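PDB 4ME2: pentacotripeptide-repeat region of PRORP domain-containing protein from Brachypodium distachyon, which is a pentatricopeptide-repeat protein of the chloroplast THA8 type that probably binds group II intron RNA in a sequence-specific manner. Local coordinates for residues A62-P67 and Q95-L100; A186-Y191 and R208-G213; A83-A88 and R109-Y114; F124-P129 and V175-A180. All coordinates share one frame; numbering follows the deposited sequence.

Contact 1: A62-P67 and Q95-L100; sequences ADRSPP and QGHWSL
R64 lies across L100, its CG 3.6 Å from CD2 of L100 and its NE 3.8 Å from CD1 of L100. Methyl CD1 sits over one face of the guanidinium, while CD2 meets the aliphatic part of the chain. H97 is a looser neighbour: R64 NH1 is 4.1 Å from H97 ND1, the guanidinium and imidazole planes stand 65° apart, and the approach is oblique, not a stack. S99 OG stays 4.0 Å from R64 O, too long for a bond. The bend at chi2 (148°) takes the guanidinium past L100 and beside H97.

Bonds outside the pair fix the guanidinium: R64 NH2 donates to O of K57 in the last turn of helix 47-59, and NE to OG1 of T60 just beyond it. On the other side, G96 ends helix 82-94 in a Schellman motif, and H97 is the N-cap of helix 98-109. An alanine in place of R64 would probably leave the K57 carbonyl and T60 hydroxyl without these donors and uncover part of the L100 side chain. One arginine thus joins the loop before helix 66-77 to the first turn of helix 98-109, its polar end bonded, its alkyl chain packed on leucine.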
loop_
_atom_site.group_PDB
_atom_site.type_symbol
_atom_site.label_atom_id
_atom_site.label_comp_id
_atom_site.label_asym_id
_atom_site.label_seq_id
_atom_site.Cartn_x
_atom_site.Cartn_y
_atom_site.Cartn_z
ATOM N N ALA A 62 -16.986 19.582 2.210
ATOM C CA ALA A 62 -18.272 19.108 1.698
ATOM C C ALA A 62 -18.167 17.796 0.925
ATOM O O ALA A 62 -19.138 17.043 0.833
ATOM C CB ALA A 62 -18.906 20.173 0.826
ATOM N N ASP A 63 -16.990 17.531 0.366
ATOM C CA ASP A 63 -16.814 16.400 -0.536
ATOM C C ASP A 63 -15.404 15.860 -0.384
ATOM O O ASP A 63 -14.444 16.490 -0.829
ATOM C CB ASP A 63 -17.076 16.839 -1.984
ATOM C CG ASP A 63 -17.090 15.677 -2.968
ATOM O OD1 ASP A 63 -16.899 14.516 -2.548
ATOM O OD2 ASP A 63 -17.296 15.931 -4.178
ATOM N N ARG A 64 -15.292 14.703 0.260
ATOM C CA ARG A 64 -14.006 14.025 0.429
ATOM C C ARG A 64 -13.866 12.778 -0.453
ATOM O O ARG A 64 -12.995 11.936 -0.217
ATOM C CB ARG A 64 -13.745 13.715 1.915
ATOM C CG ARG A 64 -12.773 14.693 2.567
ATOM C CD ARG A 64 -13.035 14.955 4.044
ATOM N NE ARG A 64 -12.585 16.294 4.451
ATOM C CZ ARG A 64 -12.675 16.793 5.683
ATOM N NH1 ARG A 64 -13.186 16.069 6.670
ATOM N NH2 ARG A 64 -12.249 18.028 5.933
ATOM N N SER A 65 -14.708 12.673 -1.483
ATOM C CA SER A 65 -14.604 11.584 -2.467
ATOM C C SER A 65 -13.303 11.674 -3.281
ATOM O O SER A 65 -12.738 12.759 -3.445
ATOM C CB SER A 65 -15.807 11.582 -3.405
ATOM O OG SER A 65 -15.715 12.642 -4.338
ATOM N N PRO A 66 -12.830 10.530 -3.808
ATOM C CA PRO A 66 -11.497 10.508 -4.413
ATOM C C PRO A 66 -11.210 11.633 -5.425
ATOM O O PRO A 66 -10.172 12.282 -5.311
ATOM C CB PRO A 66 -11.425 9.115 -5.046
ATOM C CG PRO A 66 -12.309 8.288 -4.174
ATOM C CD PRO A 66 -13.450 9.189 -3.809
ATOM N N PRO A 67 -12.124 11.897 -6.383
ATOM C CA PRO A 67 -11.799 13.001 -7.298
ATOM C C PRO A 67 -11.596 14.351 -6.588
ATOM O O PRO A 67 -10.660 15.091 -6.921
ATOM C CB PRO A 67 -13.017 13.059 -8.227
ATOM C CG PRO A 67 -13.620 11.697 -8.158
ATOM C CD PRO A 67 -13.399 11.244 -6.745
ATOM N N GLN A 95 -4.805 12.793 12.979
ATOM C CA GLN A 95 -6.144 13.346 13.184
ATOM C C GLN A 95 -7.250 12.373 12.769
ATOM O O GLN A 95 -8.424 12.606 13.056
ATOM C CB GLN A 95 -6.293 14.680 12.450
ATOM C CG GLN A 95 -5.411 15.786 13.011
ATOM C CD GLN A 95 -5.582 17.116 12.306
ATOM O OE1 GLN A 95 -4.733 18.000 12.424
ATOM N NE2 GLN A 95 -6.678 17.275 11.578
ATOM N N GLY A 96 -6.873 11.283 12.106
ATOM C CA GLY A 96 -7.838 10.279 11.662
ATOM C C GLY A 96 -8.517 10.589 10.337
ATOM O O GLY A 96 -9.508 9.949 9.981
ATOM N N HIS A 97 -7.990 11.565 9.597
ATOM C CA HIS A 97 -8.516 11.880 8.271
ATOM C C HIS A 97 -7.876 10.980 7.258
ATOM O O HIS A 97 -7.021 11.410 6.486
ATOM C CB HIS A 97 -8.266 13.335 7.907
ATOM C CG HIS A 97 -8.905 14.312 8.853
ATOM N ND1 HIS A 97 -10.244 14.411 9.003
ATOM C CD2 HIS A 97 -8.342 15.237 9.719
ATOM C CE1 HIS A 97 -10.516 15.357 9.920
ATOM N NE2 HIS A 97 -9.352 15.863 10.357
ATOM N N TRP A 98 -8.295 9.722 7.257
ATOM C CA TRP A 98 -7.630 8.681 6.476
ATOM C C TRP A 98 -7.646 8.964 4.987
ATOM O O TRP A 98 -6.601 8.889 4.327
ATOM C CB TRP A 98 -8.218 7.320 6.824
ATOM C CG TRP A 98 -7.484 6.198 6.172
ATOM C CD1 TRP A 98 -6.369 5.522 6.642
ATOM C CD2 TRP A 98 -7.786 5.607 4.881
ATOM N NE1 TRP A 98 -5.974 4.563 5.747
ATOM C CE2 TRP A 98 -6.782 4.568 4.660
ATOM C CE3 TRP A 98 -8.751 5.829 3.916
ATOM C CZ2 TRP A 98 -6.772 3.793 3.515
ATOM C CZ3 TRP A 98 -8.738 5.042 2.763
ATOM C CH2 TRP A 98 -7.769 4.044 2.567
ATOM N N SER A 99 -8.807 9.319 4.435
ATOM C CA SER A 99 -8.894 9.582 2.992
ATOM C C SER A 99 -8.000 10.753 2.542
ATOM O O SER A 99 -7.411 10.699 1.463
ATOM C CB SER A 99 -10.342 9.794 2.543
ATOM O OG SER A 99 -10.819 11.046 2.983
ATOM N N LEU A 100 -7.901 11.795 3.371
ATOM C CA LEU A 100 -7.048 12.947 3.074
ATOM C C LEU A 100 -5.580 12.569 3.184
ATOM O O LEU A 100 -4.765 13.038 2.396
ATOM C CB LEU A 100 -7.331 14.120 4.012
ATOM C CG LEU A 100 -8.743 14.708 3.955
ATOM C CD1 LEU A 100 -8.809 15.981 4.787
ATOM C CD2 LEU A 100 -9.138 14.998 2.520
#

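Contact 2: A186-Y191 and R208-G213; sequences AAWRVY and RVMAKG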
loop_
_atom_site.group_PDB
_atom_site.type_symbol
_atom_site.label_atom_id
_atom_site.label_comp_id
_atom_site.label_asym_id
_atom_site.label_seq_id
_atom_site.Cartn_x
_atom_site.Cartn_y
_atom_site.Cartn_z
ATOM N N ALA A 186 -6.273 -8.106 -3.284
ATOM C CA ALA A 186 -5.087 -7.252 -3.159
ATOM C C ALA A 186 -3.889 -8.034 -2.610
ATOM O O ALA A 186 -2.781 -7.936 -3.146
ATOM C CB ALA A 186 -5.382 -6.027 -2.299
ATOM N N ALA A 187 -4.113 -8.820 -1.556
ATOM C CA ALA A 187 -3.040 -9.640 -0.986
ATOM C C ALA A 187 -2.517 -10.640 -2.027
ATOM O O ALA A 187 -1.300 -10.787 -2.229
ATOM C CB ALA A 187 -3.523 -10.358 0.273
ATOM N N TRP A 188 -3.438 -11.318 -2.703
ATOM C CA TRP A 188 -3.050 -12.226 -3.766
ATOM C C TRP A 188 -2.235 -11.521 -4.831
ATOM O O TRP A 188 -1.210 -12.044 -5.280
ATOM C CB TRP A 188 -4.268 -12.901 -4.372
ATOM C CG TRP A 188 -3.883 -13.705 -5.563
ATOM C CD1 TRP A 188 -4.083 -13.392 -6.900
ATOM C CD2 TRP A 188 -3.134 -14.954 -5.565
ATOM N NE1 TRP A 188 -3.554 -14.363 -7.704
ATOM C CE2 TRP A 188 -2.975 -15.331 -6.966
ATOM C CE3 TRP A 188 -2.627 -15.786 -4.577
ATOM C CZ2 TRP A 188 -2.317 -16.489 -7.342
ATOM C CZ3 TRP A 188 -1.968 -16.954 -4.966
ATOM C CH2 TRP A 188 -1.816 -17.294 -6.316
ATOM N N ARG A 189 -2.677 -10.329 -5.235
ATOM C CA ARG A 189 -1.970 -9.566 -6.265
ATOM C C ARG A 189 -0.508 -9.359 -5.888
ATOM O O ARG A 189 0.383 -9.616 -6.698
ATOM C CB ARG A 189 -2.659 -8.221 -6.543
ATOM C CG ARG A 189 -3.821 -8.299 -7.527
ATOM C CD ARG A 189 -3.529 -7.566 -8.839
ATOM N NE ARG A 189 -2.270 -7.960 -9.459
ATOM C CZ ARG A 189 -1.475 -7.153 -10.163
ATOM N NH1 ARG A 189 -1.780 -5.875 -10.346
ATOM N NH2 ARG A 189 -0.353 -7.629 -10.680
ATOM N N VAL A 190 -0.265 -8.910 -4.657
ATOM C CA VAL A 190 1.104 -8.685 -4.173
ATOM C C VAL A 190 1.897 -9.990 -4.109
ATOM O O VAL A 190 3.039 -10.065 -4.591
ATOM C CB VAL A 190 1.127 -8.033 -2.774
ATOM C CG1 VAL A 190 2.543 -8.033 -2.212
ATOM C CG2 VAL A 190 0.583 -6.616 -2.827
ATOM N N TYR A 191 1.299 -11.005 -3.486
ATOM C CA TYR A 191 1.948 -12.307 -3.361
ATOM C C TYR A 191 2.321 -12.879 -4.732
ATOM O O TYR A 191 3.448 -13.337 -4.938
ATOM C CB TYR A 191 1.060 -13.282 -2.579
ATOM C CG TYR A 191 1.609 -14.691 -2.522
ATOM C CD1 TYR A 191 1.195 -15.656 -3.443
ATOM C CD2 TYR A 191 2.541 -15.059 -1.553
ATOM C CE1 TYR A 191 1.696 -16.952 -3.397
ATOM C CE2 TYR A 191 3.046 -16.354 -1.497
ATOM C CZ TYR A 191 2.621 -17.292 -2.421
ATOM O OH TYR A 191 3.122 -18.571 -2.364
ATOM N N ARG A 208 2.188 -19.286 5.137
ATOM C CA ARG A 208 1.144 -19.550 6.116
ATOM C C ARG A 208 0.150 -18.395 6.179
ATOM O O ARG A 208 -1.054 -18.618 6.271
ATOM C CB ARG A 208 1.743 -19.821 7.499
ATOM C CG ARG A 208 2.666 -21.032 7.556
ATOM C CD ARG A 208 3.097 -21.330 8.982
ATOM N NE ARG A 208 1.942 -21.358 9.879
ATOM C CZ ARG A 208 1.966 -21.765 11.145
ATOM N NH1 ARG A 208 3.095 -22.197 11.698
ATOM N NH2 ARG A 208 0.847 -21.746 11.860
ATOM N N VAL A 209 0.666 -17.167 6.127
ATOM C CA VAL A 209 -0.186 -15.979 6.118
ATOM C C VAL A 209 -1.180 -16.077 4.967
ATOM O O VAL A 209 -2.387 -15.910 5.159
ATOM C CB VAL A 209 0.643 -14.681 5.968
ATOM C CG1 VAL A 209 -0.261 -13.484 5.699
ATOM C CG2 VAL A 209 1.483 -14.436 7.213
ATOM N N MET A 210 -0.649 -16.372 3.786
ATOM C CA MET A 210 -1.427 -16.360 2.552
ATOM C C MET A 210 -2.377 -17.551 2.440
ATOM O O MET A 210 -3.552 -17.375 2.118
ATOM C CB MET A 210 -0.501 -16.259 1.341
ATOM C CG MET A 210 -0.000 -14.844 1.084
ATOM S SD MET A 210 -1.362 -13.734 0.665
ATOM C CE MET A 210 -1.915 -14.482 -0.866
ATOM N N ALA A 211 -1.879 -18.751 2.720
ATOM C CA ALA A 211 -2.710 -19.955 2.608
ATOM C C ALA A 211 -3.944 -19.886 3.508
ATOM O O ALA A 211 -5.060 -20.165 3.065
ATOM C CB ALA A 211 -1.892 -21.209 2.895
ATOM N N LYS A 212 -3.745 -19.496 4.765
ATOM C CA LYS A 212 -4.842 -19.390 5.724
ATOM C C LYS A 212 -5.723 -18.174 5.420
ATOM O O LYS A 212 -6.943 -18.215 5.590
ATOM C CB LYS A 212 -4.295 -19.345 7.161
ATOM C CG LYS A 212 -3.322 -20.480 7.488
ATOM C CD LYS A 212 -2.550 -20.272 8.791
ATOM C CE LYS A 212 -3.271 -20.863 9.995
ATOM N NZ LYS A 212 -2.342 -21.091 11.139
ATOM N N GLY A 213 -5.094 -17.096 4.956
ATOM C CA GLY A 213 -5.822 -15.884 4.597
ATOM C C GLY A 213 -6.764 -16.079 3.417
ATOM O O GLY A 213 -7.937 -15.716 3.488
#
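Neither aromatic ring of helix 184-197 stacks on M210; each is met in its own way. The methyl CE of M210 lies at the edge of the W188 indole, near its plane and 4.0 Å from CE3 of W188. The Y191 ring is approached obliquely: M210 CG is 3.7 Å from CD2 of Y191, and M210 SD stands 5.2 Å from the centroid of the Y191 ring, 41° off its normal, a Met-aromatic contact of slanted geometry.

The closest touch is aliphatic, M210 CE to CB of Y191 at 3.6 Å, and CE also rests 3.8 Å from CA of W188. M210 SD faces A187 CB at 4.0 Å. Bends at chi2 and chi3, both -64°, fold the methionine so that its methyl reaches the backbone side of W188 and Y191. An alanine at M210 would probably open a gap beside A187 and Y191 and cost the tyrosine its sulfur contact.

The two helix segments run closer to antiparallel than to perpendicular, 143° between directions and 11.0 Å between axes, a spacing bridged here by one long side chain. They belong to the helical-repeat array of a pentatricopeptide-repeat protein. Helix 168-180 flanks the site through V175 on M210 and V179 on A187; from helix 220-236, V226 also touches M210 and D229 OD2 is hydrogen-bonded to the Y191 hydroxyl.

Contact 3: A83-A88 and R109-Y114; sequences ADLLAA and RAEPWY
L85 and L86, successive residues on one turn of helix 82-94, meet W113 in the link between helices 98-109 and 118-126. The backbones stay well apart: L85 and E111 have their CA atoms 10.1 Å from each other, so side chains alone span the gap. The helical side is regular, with A87 N bonded to A83 O and A88 N to D84 O. On the loop side a type I beta turn runs from E111 to Y114, closed by Y114 N to E111 O at 3.1 Å, and W113 occupies its third position.

The benzo end of the indole does the touching. CD2 of L85 lies at the ring edge, near its plane, 3.9 Å from CZ2 of W113, whereas CD2 of L86 comes in obliquely, 3.9 Å from CH2 of W113. L86 and the tryptophan extend from opposite directions, CG and CD2 of the leucine both lying near CH2. W113 has CG between its backbone N and carbonyl carbon (chi1 48°), a choice that lays the indole back over its own turn: CB of E111 sits 3.4 Å above one face, offset toward the rim. L85 also reaches E111, its CD2 being 4.3 Å from CG of E111, a marginal contact with the aliphatic part of the acid.

From helix 98-109, A108 touches both L85 and W113, and V107 touches L85. The whole contact is therefore dispersive: one leucine methyl at the indole edge and another slanting in beside it, with no polar bond between the segments to fix direction. Between these two segments the joining is by apolar packing.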
loop_
_atom_site.group_PDB
_atom_site.type_symbol
_atom_site.label_atom_id
_atom_site.label_comp_id
_atom_site.label_asym_id
_atom_site.label_seq_id
_atom_site.Cartn_x
_atom_site.Cartn_y
_atom_site.Cartn_z
ATOM N N ALA A 83 10.028 17.162 3.493
ATOM C CA ALA A 83 9.808 17.086 4.935
ATOM C C ALA A 83 8.418 17.593 5.319
ATOM O O ALA A 83 7.730 16.969 6.125
ATOM C CB ALA A 83 10.893 17.847 5.688
ATOM N N ASP A 84 8.016 18.714 4.729
ATOM C CA ASP A 84 6.712 19.308 5.015
ATOM C C ASP A 84 5.564 18.457 4.469
ATOM O O ASP A 84 4.520 18.318 5.117
ATOM C CB ASP A 84 6.644 20.736 4.472
ATOM C CG ASP A 84 7.644 21.670 5.152
ATOM O OD1 ASP A 84 7.806 21.588 6.388
ATOM O OD2 ASP A 84 8.278 22.484 4.448
ATOM N N LEU A 85 5.748 17.875 3.286
ATOM C CA LEU A 85 4.705 17.017 2.724
ATOM C C LEU A 85 4.463 15.791 3.602
ATOM O O LEU A 85 3.318 15.451 3.912
ATOM C CB LEU A 85 5.038 16.588 1.289
ATOM C CG LEU A 85 3.986 15.687 0.618
ATOM C CD1 LEU A 85 2.598 16.307 0.677
ATOM C CD2 LEU A 85 4.345 15.367 -0.826
ATOM N N LEU A 86 5.543 15.121 3.987
ATOM C CA LEU A 86 5.438 13.946 4.834
ATOM C C LEU A 86 4.888 14.299 6.217
ATOM O O LEU A 86 4.182 13.494 6.816
ATOM C CB LEU A 86 6.786 13.227 4.938
ATOM C CG LEU A 86 7.357 12.675 3.625
ATOM C CD1 LEU A 86 8.774 12.162 3.836
ATOM C CD2 LEU A 86 6.475 11.579 3.047
ATOM N N ALA A 87 5.205 15.493 6.713
ATOM C CA ALA A 87 4.687 15.935 8.014
ATOM C C ALA A 87 3.187 16.192 7.926
ATOM O O ALA A 87 2.445 15.838 8.844
ATOM C CB ALA A 87 5.417 17.175 8.513
ATOM N N ALA A 88 2.752 16.799 6.823
ATOM C CA ALA A 88 1.324 17.044 6.582
ATOM C C ALA A 88 0.565 15.724 6.477
ATOM O O ALA A 88 -0.509 15.561 7.064
ATOM C CB ALA A 88 1.118 17.877 5.326
ATOM N N ARG A 109 3.902 10.134 -3.750
ATOM C CA ARG A 109 4.313 9.045 -4.641
ATOM C C ARG A 109 4.801 9.545 -6.005
ATOM O O ARG A 109 5.550 8.843 -6.678
ATOM C CB ARG A 109 3.173 8.035 -4.824
ATOM C CG ARG A 109 2.847 7.186 -3.595
ATOM C CD ARG A 109 1.747 6.161 -3.878
ATOM N NE ARG A 109 2.082 5.427 -5.095
ATOM C CZ ARG A 109 1.515 5.617 -6.282
ATOM N NH1 ARG A 109 0.518 6.478 -6.427
ATOM N NH2 ARG A 109 1.942 4.927 -7.332
ATOM N N ALA A 110 4.381 10.746 -6.399
ATOM C CA ALA A 110 4.767 11.331 -7.689
ATOM C C ALA A 110 6.009 12.225 -7.604
ATOM O O ALA A 110 6.484 12.734 -8.630
ATOM C CB ALA A 110 3.610 12.108 -8.289
ATOM N N GLU A 111 6.523 12.429 -6.394
ATOM C CA GLU A 111 7.676 13.310 -6.191
ATOM C C GLU A 111 8.995 12.626 -6.529
ATOM O O GLU A 111 9.148 11.423 -6.309
ATOM C CB GLU A 111 7.722 13.856 -4.760
ATOM C CG GLU A 111 6.620 14.855 -4.437
ATOM C CD GLU A 111 6.641 16.073 -5.347
ATOM O OE1 GLU A 111 7.329 17.057 -5.020
ATOM O OE2 GLU A 111 5.963 16.055 -6.391
ATOM N N PRO A 112 9.962 13.401 -7.050
ATOM C CA PRO A 112 11.264 12.854 -7.431
ATOM C C PRO A 112 12.014 12.149 -6.300
ATOM O O PRO A 112 12.798 11.245 -6.570
ATOM C CB PRO A 112 12.050 14.090 -7.877
ATOM C CG PRO A 112 11.014 15.063 -8.308
ATOM C CD PRO A 112 9.847 14.832 -7.387
ATOM N N TRP A 113 11.791 12.557 -5.052
ATOM C CA TRP A 113 12.491 11.963 -3.912
ATOM C C TRP A 113 11.876 10.689 -3.386
ATOM O O TRP A 113 12.466 10.008 -2.537
ATOM C CB TRP A 113 12.645 12.991 -2.793
ATOM C CG TRP A 113 11.369 13.716 -2.474
ATOM C CD1 TRP A 113 11.000 14.998 -2.863
ATOM C CD2 TRP A 113 10.234 13.204 -1.704
ATOM N NE1 TRP A 113 9.750 15.313 -2.380
ATOM C CE2 TRP A 113 9.239 14.280 -1.678
ATOM C CE3 TRP A 113 9.964 12.013 -1.039
ATOM C CZ2 TRP A 113 8.026 14.143 -1.012
ATOM C CZ3 TRP A 113 8.738 11.883 -0.372
ATOM C CH2 TRP A 113 7.795 12.925 -0.359
ATOM N N TYR A 114 10.697 10.334 -3.894
ATOM C CA TYR A 114 9.923 9.228 -3.322
ATOM C C TYR A 114 10.561 7.854 -3.503
ATOM O O TYR A 114 11.050 7.528 -4.585
ATOM C CB TYR A 114 8.500 9.221 -3.886
ATOM C CG TYR A 114 7.597 8.197 -3.238
ATOM C CD1 TYR A 114 7.031 8.432 -1.987
ATOM C CD2 TYR A 114 7.315 6.990 -3.875
ATOM C CE1 TYR A 114 6.208 7.494 -1.390
ATOM C CE2 TYR A 114 6.492 6.043 -3.281
ATOM C CZ TYR A 114 5.947 6.302 -2.038
ATOM O OH TYR A 114 5.126 5.381 -1.438
#

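Contact 4: F124-P129 and V175-A180; sequences FVSSSP and VRALVA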
loop_
_atom_site.group_PDB
_atom_site.type_symbol
_atom_site.label_atom_id
_atom_site.label_comp_id
_atom_site.label_asym_id
_atom_site.label_seq_id
_atom_site.Cartn_x
_atom_site.Cartn_y
_atom_site.Cartn_z
ATOM N N PHE A 124 -1.094 2.384 6.120
ATOM C CA PHE A 124 -2.334 2.887 5.531
ATOM C C PHE A 124 -3.403 1.802 5.440
ATOM O O PHE A 124 -4.588 2.079 5.599
ATOM C CB PHE A 124 -2.071 3.531 4.167
ATOM C CG PHE A 124 -1.652 4.966 4.259
ATOM C CD1 PHE A 124 -2.602 5.979 4.215
ATOM C CD2 PHE A 124 -0.312 5.310 4.428
ATOM C CE1 PHE A 124 -2.226 7.311 4.313
ATOM C CE2 PHE A 124 0.070 6.644 4.529
ATOM C CZ PHE A 124 -0.891 7.644 4.473
ATOM N N VAL A 125 -2.989 0.562 5.198
ATOM C CA VAL A 125 -3.943 -0.540 5.144
ATOM C C VAL A 125 -4.572 -0.782 6.518
ATOM O O VAL A 125 -5.800 -0.846 6.650
ATOM C CB VAL A 125 -3.302 -1.843 4.620
ATOM C CG1 VAL A 125 -4.286 -3.002 4.708
ATOM C CG2 VAL A 125 -2.830 -1.668 3.181
ATOM N N SER A 126 -3.721 -0.920 7.534
ATOM C CA SER A 126 -4.170 -1.215 8.897
ATOM C C SER A 126 -5.027 -0.108 9.512
ATOM O O SER A 126 -5.910 -0.383 10.329
ATOM C CB SER A 126 -2.967 -1.515 9.792
ATOM O OG SER A 126 -2.301 -2.679 9.332
ATOM N N SER A 127 -4.768 1.131 9.111
ATOM C CA SER A 127 -5.479 2.290 9.646
ATOM C C SER A 127 -6.728 2.638 8.844
ATOM O O SER A 127 -7.470 3.546 9.225
ATOM C CB SER A 127 -4.544 3.505 9.738
ATOM O OG SER A 127 -4.127 3.948 8.451
ATOM N N SER A 128 -6.973 1.930 7.743
ATOM C CA SER A 128 -8.180 2.190 6.956
ATOM C C SER A 128 -9.385 1.704 7.741
ATOM O O SER A 128 -9.269 0.766 8.523
ATOM C CB SER A 128 -8.135 1.503 5.589
ATOM O OG SER A 128 -8.169 0.094 5.697
ATOM N N PRO A 129 -10.544 2.350 7.547
ATOM C CA PRO A 129 -11.763 1.895 8.223
ATOM C C PRO A 129 -12.217 0.531 7.705
ATOM O O PRO A 129 -12.336 0.347 6.496
ATOM C CB PRO A 129 -12.800 2.964 7.852
ATOM C CG PRO A 129 -12.022 4.130 7.344
ATOM C CD PRO A 129 -10.764 3.574 6.756
ATOM N N VAL A 175 1.373 -7.670 3.263
ATOM C CA VAL A 175 0.488 -8.798 2.973
ATOM C C VAL A 175 -0.335 -9.179 4.215
ATOM O O VAL A 175 -1.532 -9.436 4.118
ATOM C CB VAL A 175 1.269 -10.012 2.413
ATOM C CG1 VAL A 175 0.392 -11.251 2.411
ATOM C CG2 VAL A 175 1.787 -9.716 1.009
ATOM N N ARG A 176 0.313 -9.204 5.379
ATOM C CA ARG A 176 -0.373 -9.413 6.660
ATOM C C ARG A 176 -1.490 -8.392 6.861
ATOM O O ARG A 176 -2.604 -8.727 7.274
ATOM C CB ARG A 176 0.613 -9.232 7.815
ATOM C CG ARG A 176 1.063 -10.484 8.544
ATOM C CD ARG A 176 2.038 -10.100 9.660
ATOM N NE ARG A 176 1.371 -9.721 10.908
ATOM C CZ ARG A 176 2.004 -9.347 12.018
ATOM N NH1 ARG A 176 3.328 -9.287 12.047
ATOM N NH2 ARG A 176 1.314 -9.024 13.102
ATOM N N ALA A 177 -1.169 -7.131 6.588
ATOM C CA ALA A 177 -2.129 -6.054 6.805
ATOM C C ALA A 177 -3.318 -6.217 5.868
ATOM O O ALA A 177 -4.463 -6.060 6.283
ATOM C CB ALA A 177 -1.472 -4.691 6.625
ATOM N N LEU A 178 -3.046 -6.556 4.611
ATOM C CA LEU A 178 -4.122 -6.718 3.632
ATOM C C LEU A 178 -5.060 -7.857 4.014
ATOM O O LEU A 178 -6.279 -7.713 3.958
ATOM C CB LEU A 178 -3.553 -6.949 2.233
ATOM C CG LEU A 178 -2.875 -5.739 1.585
ATOM C CD1 LEU A 178 -2.052 -6.158 0.375
ATOM C CD2 LEU A 178 -3.908 -4.687 1.205
ATOM N N VAL A 179 -4.491 -8.994 4.398
ATOM C CA VAL A 179 -5.300 -10.137 4.800
ATOM C C VAL A 179 -6.153 -9.802 6.034
ATOM O O VAL A 179 -7.359 -10.062 6.045
ATOM C CB VAL A 179 -4.435 -11.393 5.003
ATOM C CG1 VAL A 179 -5.207 -12.448 5.759
ATOM C CG2 VAL A 179 -3.968 -11.927 3.648
ATOM N N ALA A 180 -5.549 -9.188 7.049
ATOM C CA ALA A 180 -6.305 -8.800 8.246
ATOM C C ALA A 180 -7.468 -7.843 7.930
ATOM O O ALA A 180 -8.540 -7.936 8.536
ATOM C CB ALA A 180 -5.380 -8.217 9.314
HETATM O O HOH W 1 -4.606 -4.577 8.731
#
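V125 is pressed onto the backbone of helix 168-180, its CG1 3.4 Å from O of A177 and 3.6 Å from C of A177. The same methyl lies 3.8 Å from CB of A177. Its other branch, CG2, meets CD2 of L178 at 3.8 Å, the two side chains crossing at about a right angle. With CG1 anti to the backbone N (chi1 174°), the valine sends one methyl to the A177 peptide and the other to the leucine. The close approach, with CA atoms of S126 and A177 5.7 Å apart, is consistent with the small side chain of A177.

The other side, at S126, is exposed and partly water-mediated. S126 OG lies 3.5 Å from CB of A177, a nonbonded touch, and the polar link passes through a water 3.0 Å from S126 OG that donates to A177 O. That carbonyl thus has the V125 methyl against it and still receives a hydrogen bond. Behind the contact, V125 O accepts from both N and OG of S128, tying the chain down where it leaves helix 118-126.

V139 of helix 133-151 touches both V125 and L178, and V143 of that helix also touches L178, backing the buried side. Helix 184-197 covers L178 further through A186 and A187, while K181, just past the end of helix 168-180, bonds to S128 O. The contact thereby joins helices 118-126 and 168-180, with helix 133-151 between them in sequence.

Overall arrangement
From the N terminus, contact 1 opens at 62-67, and contact 3 opens at 83-88 before contact 1 closes at 95-100; contact 3 closes at 109-114, so the two cross, without touching, within the N-terminal helices. Contact 4 then spans 124-129 to 175-180, the longest loop of the set, and contact 2 follows in series on helices 184-197 and 204-216. W98 joins contact 1 to contact 4, its NE1 probably bonded to F124 O. Contacts 4 and 2 share packing, V175 and V179 against M210, G213, A187 and V190. Contacts 1 and 2, centres 28 Å apart, lie on opposite sides of the chain's centre; contact 4, touching both, lies between them in the chain and in packing.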